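Putative lipoprotein (Bacteroides ovatus, PDB 3OQQ) is of unknown function but is probably an exported, extracellular lipoprotein, and it binds several calcium ions in the crystal. Local coordinates at residues T369-A372 with N373-Y376; Y376-T379 with K380-W384. One frame throughout, in Å; residues are numbered along the deposited sequence.

Interaction 1. Residues T369-A372 with N373-Y376; sequences TLDA and NVYY
The backbone folds tightly between Asp-371 and Val-374, with Ala-372 and Asn-373 both in right-handed helical conformations, and this brings the CA of Asp-371 to 5.6 Å from the CA of Val-374. The carboxylate of Asp-371 closes the bend from its inner side. Its OD1 accepts the backbone N-H of Asn-373, with N 2.9 Å from OD1 and an N-H...O angle of 151°; the donor comes to the anti side of the oxygen and lies 24° out of the carboxylate plane. A second, weak bond runs from N of Val-374 to the same OD1 at 3.2 Å, so one oxygen gathers two successive amides. Placing CG of Asp-371 anti to its own nitrogen (chi1 -173°) swings the carboxylate forward over these amides, the geometry of an Asx turn. The other oxygen meets hydrocarbon: OD2 lies 3.4 Å from CG2 of Val-374, a methyl that stands beside the valine nitrogen, and the valine and aspartate side chains run at a slant to each other. Asn-373 sends its amide back along the preceding peptide, where ND2 rests 3.6 Å from the carbonyl carbon of Ala-372. With an alanine at Asp-371, the N-H groups of Asn-373 and Val-374 would probably lose this acceptor, and CG2 of Val-374 its neighbour, leaving the bend less firmly held. The turn belongs to the surface loop between helix 357-364 and strand 385-388. Val-374 touches Arg-348 on a neighbouring loop, while the backbone of Tyr-375 bonds to Gly-349. Beyond the bend, Tyr-376 ties the chain to both kinds of secondary structure: its N bonds to the hydroxyl of Tyr-360 in helix 357-364, and its own OH to the carbonyl of Glu-344 in strand 343-346.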
ATOM      1  N   THR A 369     -18.926  22.892   5.393  1.00 35.05           N
ATOM      2  CA  THR A 369     -19.220  21.468   5.163  1.00 34.19           C
ATOM      3  C   THR A 369     -18.051  20.566   5.611  1.00 35.71           C
ATOM      4  O   THR A 369     -18.238  19.355   5.707  1.00 34.83           O
ATOM      5  CB  THR A 369     -19.559  21.187   3.671  1.00 37.02           C
ATOM      6  OG1 THR A 369     -18.367  21.231   2.871  1.00 40.11           O
ATOM      7  CG2 THR A 369     -20.618  22.120   3.112  1.00 30.05           C
ATOM      8  N   LEU A 370     -16.858  21.148   5.871  1.00 29.87           N
ATOM      9  CA  LEU A 370     -15.677  20.362   6.245  1.00 28.45           C
ATOM     10  C   LEU A 370     -15.375  20.421   7.734  1.00 35.02           C
ATOM     11  O   LEU A 370     -15.522  21.474   8.346  1.00 37.54           O
ATOM     12  CB  LEU A 370     -14.444  20.825   5.459  1.00 27.18           C
ATOM     13  CG  LEU A 370     -14.500  20.819   3.929  1.00 29.55           C
ATOM     14  CD1 LEU A 370     -13.284  21.543   3.364  1.00 29.14           C
ATOM     15  CD2 LEU A 370     -14.583  19.373   3.355  1.00 27.87           C
ATOM     16  N   ASP A 371     -14.960  19.285   8.319  1.00 30.38           N
ATOM     17  CA  ASP A 371     -14.590  19.176   9.731  1.00 30.45           C
ATOM     18  C   ASP A 371     -13.268  19.909   9.902  1.00 34.86           C
ATOM     19  O   ASP A 371     -12.308  19.584   9.204  1.00 36.50           O
ATOM     20  CB  ASP A 371     -14.488  17.689  10.139  1.00 31.16           C
ATOM     21  CG  ASP A 371     -14.269  17.373  11.610  1.00 37.58           C
ATOM     22  OD1 ASP A 371     -13.621  18.182  12.310  1.00 39.87           O
ATOM     23  OD2 ASP A 371     -14.661  16.280  12.036  1.00 42.11           O
ATOM     24  N   ALA A 372     -13.221  20.929  10.768  1.00 30.17           N
ATOM     25  CA  ALA A 372     -12.002  21.745  10.971  1.00 29.80           C
ATOM     26  C   ALA A 372     -10.946  21.016  11.796  1.00 35.38           C
ATOM     27  O   ALA A 372      -9.787  21.421  11.777  1.00 35.31           O
ATOM     28  CB  ALA A 372     -12.356  23.061  11.661  1.00 31.44           C
ATOM     29  N   ASN A 373     -11.339  19.931  12.499  1.00 32.48           N
ATOM     30  CA  ASN A 373     -10.469  19.179  13.401  1.00 31.50           C
ATOM     31  C   ASN A 373      -9.971  17.868  12.842  1.00 32.09           C
ATOM     32  O   ASN A 373      -9.061  17.265  13.427  1.00 31.62           O
ATOM     33  CB  ASN A 373     -11.199  18.954  14.706  1.00 33.96           C
ATOM     34  CG  ASN A 373     -11.550  20.290  15.305  1.00 48.57           C
ATOM     35  OD1 ASN A 373     -12.721  20.590  15.527  1.00 39.88           O
ATOM     36  ND2 ASN A 373     -10.565  21.198  15.364  1.00 35.40           N
ATOM     37  N   VAL A 374     -10.519  17.441  11.702  1.00 27.52           N
ATOM     38  CA  VAL A 374     -10.101  16.194  11.038  1.00 26.47           C
ATOM     39  C   VAL A 374      -9.697  16.517   9.590  1.00 29.51           C
ATOM     40  O   VAL A 374     -10.467  17.175   8.870  1.00 29.08           O
ATOM     41  CB  VAL A 374     -11.220  15.122  11.091  1.00 29.56           C
ATOM     42  CG1 VAL A 374     -10.800  13.844  10.370  1.00 27.71           C
ATOM     43  CG2 VAL A 374     -11.636  14.815  12.543  1.00 30.17           C
ATOM     44  N   TYR A 375      -8.506  16.046   9.159  1.00 24.35           N
ATOM     45  CA  TYR A 375      -8.068  16.258   7.765  1.00 22.29           C
ATOM     46  C   TYR A 375      -8.977  15.539   6.765  1.00 23.58           C
ATOM     47  O   TYR A 375      -9.360  14.399   7.016  1.00 21.79           O
ATOM     48  CB  TYR A 375      -6.639  15.745   7.543  1.00 21.49           C
ATOM     49  CG  TYR A 375      -5.542  16.544   8.200  1.00 20.97           C
ATOM     50  CD1 TYR A 375      -5.289  17.857   7.820  1.00 22.83           C
ATOM     51  CD2 TYR A 375      -4.674  15.949   9.110  1.00 21.10           C
ATOM     52  CE1 TYR A 375      -4.246  18.588   8.392  1.00 24.92           C
ATOM     53  CE2 TYR A 375      -3.611  16.661   9.669  1.00 22.31           C
ATOM     54  CZ  TYR A 375      -3.387  17.973   9.290  1.00 30.58           C
ATOM     55  OH  TYR A 375      -2.332  18.666   9.830  1.00 37.12           O
ATOM     56  N   TYR A 376      -9.263  16.189   5.620  1.00 18.91           N
ATOM     57  CA  TYR A 376     -10.028  15.646   4.498  1.00 18.49           C
ATOM     58  C   TYR A 376     -11.314  14.877   4.922  1.00 25.02           C
ATOM     59  O   TYR A 376     -11.542  13.733   4.514  1.00 25.71           O
ATOM     60  CB  TYR A 376      -9.106  14.749   3.656  1.00 17.39           C
ATOM     61  CG  TYR A 376      -8.010  15.526   2.956  1.00 16.57           C
ATOM     62  CD1 TYR A 376      -8.273  16.251   1.795  1.00 17.82           C
ATOM     63  CD2 TYR A 376      -6.708  15.533   3.452  1.00 16.98           C
ATOM     64  CE1 TYR A 376      -7.264  16.964   1.142  1.00 16.23           C
ATOM     65  CE2 TYR A 376      -5.694  16.252   2.817  1.00 17.92           C
ATOM     66  CZ  TYR A 376      -5.973  16.957   1.656  1.00 24.98           C
ATOM     67  OH  TYR A 376      -4.959  17.635   1.018  1.00 24.30           O
TER

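Interaction 2. Residues Y376-T379 with K380-W384; sequences YSNT and KGSTW
Asn-378 and Ser-382 face each other across a tight reversal and exchange side-chain and backbone bonds in both directions. With chi1 at 78°, the amide of Asn-378 is wedged between its own N and carbonyl carbon, which turns OD1 inward. There it accepts N of Lys-380 and N of Ser-382, each 3.0 Å from OD1; the two donors stand above opposite faces of the amide plane, so that the oxygen is clasped between them. In return OG of Ser-382 takes the N-H of Asn-378 at 3.0 Å, in a fairly straight bond (158°), and this hydroxyl also bonds to OE1 of Gln-138. The serine oxygen consequently lies only 3.1 Å from CG of Asn-378. The neighbouring Ser-377 adds a second link: its OG donates to O of Ser-382 at 2.6 Å, in the carbonyl plane and on a lone pair, while NE of Arg-348 provides a further partner. Trp-384 turns the edge of its six-membered ring, not a face, to the chain, with CE3 3.4 Å from O of Tyr-376. That carbonyl receives a bond from a water, which in turn accepts the N-H of Trp-384 and so bridges the two backbones. Gly-381 N donates to O of Asn-378 at 3.2 Å, completing a type I beta turn from Asn-378 to Gly-381. Joined to the Asx turn of Asn-378 and followed by Gly-381 at positive phi, it resembles a type I turn with a G1 bulge, but OG of Ser-382 and OD1 of Asn-378 replace the usual backbone partners.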
ATOM      1  N   TYR A 376      -9.263  16.189   5.620  1.00 18.91           N
ATOM      2  CA  TYR A 376     -10.028  15.646   4.498  1.00 18.49           C
ATOM      3  C   TYR A 376     -11.314  14.877   4.922  1.00 25.02           C
ATOM      4  O   TYR A 376     -11.542  13.733   4.514  1.00 25.71           O
ATOM      5  CB  TYR A 376      -9.106  14.749   3.656  1.00 17.39           C
ATOM      6  CG  TYR A 376      -8.010  15.526   2.956  1.00 16.57           C
ATOM      7  CD1 TYR A 376      -8.273  16.251   1.795  1.00 17.82           C
ATOM      8  CD2 TYR A 376      -6.708  15.533   3.452  1.00 16.98           C
ATOM      9  CE1 TYR A 376      -7.264  16.964   1.142  1.00 16.23           C
ATOM     10  CE2 TYR A 376      -5.694  16.252   2.817  1.00 17.92           C
ATOM     11  CZ  TYR A 376      -5.973  16.957   1.656  1.00 24.98           C
ATOM     12  OH  TYR A 376      -4.959  17.635   1.018  1.00 24.30           O
ATOM     13  N   SER A 377     -12.187  15.530   5.693  1.00 22.97           N
ATOM     14  CA  SER A 377     -13.416  14.857   6.122  1.00 22.90           C
ATOM     15  C   SER A 377     -14.537  15.825   6.244  1.00 27.79           C
ATOM     16  O   SER A 377     -14.316  16.899   6.803  1.00 27.28           O
ATOM     17  CB  SER A 377     -13.194  14.159   7.457  1.00 25.47           C
ATOM     18  OG  SER A 377     -14.318  13.383   7.825  1.00 31.42           O
ATOM     19  N   ASN A 378     -15.765  15.460   5.769  1.00 25.47           N
ATOM     20  CA  ASN A 378     -16.893  16.383   5.932  1.00 27.20           C
ATOM     21  C   ASN A 378     -17.323  16.380   7.421  1.00 34.41           C
ATOM     22  O   ASN A 378     -16.750  15.627   8.217  1.00 34.51           O
ATOM     23  CB  ASN A 378     -18.055  16.113   4.932  1.00 26.92           C
ATOM     24  CG  ASN A 378     -18.987  14.953   5.221  1.00 41.05           C
ATOM     25  OD1 ASN A 378     -18.861  14.221   6.211  1.00 33.97           O
ATOM     26  ND2 ASN A 378     -19.909  14.713   4.307  1.00 31.64           N
ATOM     27  N   THR A 379     -18.287  17.228   7.807  1.00 33.83           N
ATOM     28  CA  THR A 379     -18.698  17.366   9.212  1.00 36.02           C
ATOM     29  C   THR A 379     -19.382  16.094   9.772  1.00 44.29           C
ATOM     30  O   THR A 379     -19.522  15.968  11.001  1.00 44.67           O
ATOM     31  CB  THR A 379     -19.597  18.596   9.402  1.00 41.76           C
ATOM     32  OG1 THR A 379     -20.720  18.476   8.529  1.00 42.61           O
ATOM     33  CG2 THR A 379     -18.866  19.893   9.129  1.00 39.09           C
ATOM     34  N   LYS A 380     -19.730  15.131   8.884  1.00 41.76           N
ATOM     35  CA  LYS A 380     -20.382  13.878   9.268  1.00 41.71           C
ATOM     36  C   LYS A 380     -19.418  12.654   9.171  1.00 41.99           C
ATOM     37  O   LYS A 380     -19.871  11.512   9.100  1.00 40.50           O
ATOM     38  CB  LYS A 380     -21.649  13.670   8.422  1.00 45.33           C
ATOM     39  CG  LYS A 380     -22.710  14.760   8.645  1.00 54.43           C
ATOM     40  CD  LYS A 380     -24.011  14.474   7.901  1.00 68.00           C
ATOM     41  CE  LYS A 380     -23.971  14.843   6.433  1.00 82.06           C
ATOM     42  NZ  LYS A 380     -25.111  14.244   5.685  1.00 91.33           N
ATOM     43  N   GLY A 381     -18.105  12.913   9.233  1.00 35.57           N
ATOM     44  CA  GLY A 381     -17.063  11.889   9.244  1.00 32.57           C
ATOM     45  C   GLY A 381     -16.819  11.161   7.943  1.00 32.27           C
ATOM     46  O   GLY A 381     -16.378  10.004   7.956  1.00 30.39           O
ATOM     47  N   SER A 382     -17.059  11.842   6.809  1.00 26.35           N
ATOM     48  CA  SER A 382     -16.849  11.239   5.492  1.00 24.29           C
ATOM     49  C   SER A 382     -15.382  11.087   5.156  1.00 25.59           C
ATOM     50  O   SER A 382     -14.519  11.658   5.825  1.00 23.42           O
ATOM     51  CB  SER A 382     -17.501  12.087   4.405  1.00 25.33           C
ATOM     52  OG  SER A 382     -16.707  13.215   4.077  1.00 24.60           O
ATOM     53  N   THR A 383     -15.116  10.329   4.096  1.00 22.05           N
ATOM     54  CA  THR A 383     -13.783  10.184   3.528  1.00 20.95           C
ATOM     55  C   THR A 383     -13.873  10.283   2.002  1.00 23.21           C
ATOM     56  O   THR A 383     -14.923   9.994   1.423  1.00 18.84           O
ATOM     57  CB  THR A 383     -13.072   8.888   3.985  1.00 21.90           C
ATOM     58  OG1 THR A 383     -11.719   8.949   3.511  1.00 21.14           O
ATOM     59  CG2 THR A 383     -13.749   7.621   3.464  1.00 17.60           C
ATOM     60  N   TRP A 384     -12.761  10.710   1.371  1.00 21.67           N
ATOM     61  CA  TRP A 384     -12.603  10.776  -0.073  1.00 21.21           C
ATOM     62  C   TRP A 384     -11.669   9.650  -0.531  1.00 23.84           C
ATOM     63  O   TRP A 384     -11.358   9.578  -1.705  1.00 22.83           O
ATOM     64  CB  TRP A 384     -12.063  12.146  -0.542  1.00 19.91           C
ATOM     65  CG  TRP A 384     -13.123  13.191  -0.690  1.00 21.16           C
ATOM     66  CD1 TRP A 384     -13.815  13.511  -1.824  1.00 23.71           C
ATOM     67  CD2 TRP A 384     -13.640  14.039   0.354  1.00 21.46           C
ATOM     68  NE1 TRP A 384     -14.722  14.519  -1.555  1.00 22.95           N
ATOM     69  CE2 TRP A 384     -14.620  14.875  -0.233  1.00 24.38           C
ATOM     70  CE3 TRP A 384     -13.385  14.153   1.736  1.00 22.41           C
ATOM     71  CZ2 TRP A 384     -15.301  15.848   0.495  1.00 24.15           C
ATOM     72  CZ3 TRP A 384     -14.061  15.120   2.457  1.00 24.61           C
ATOM     73  CH2 TRP A 384     -15.016  15.946   1.840  1.00 25.91           C
TER
HETATM   74  O   HOH W   1     -10.645  11.950   2.832  1.00 19.40           O

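Interactions 1 and 2 are consecutive bends of one loop: they share Tyr-376 and their centres lie 7 Å apart. The chain leaving interaction 1 runs back beside the one entering it, with probable hydrogen bonds from N of Asp-371 to O of Ser-377 at 2.9 Å and between O of Thr-369 and N of Thr-379 at 3.0 Å. In both bends the side-chain oxygen of an Asp or Asn accepts the N-H two residues on, an Asx turn. Near interaction 2, a bound triethylene glycol, probably from the crystallisation liquor, lies about 4 Å from Gly-381, and a calcium ion about 8 Å from the Trp-384 side chain. The backbone of Trp-384 also bonds to that of Glu-132, a calcium ligand.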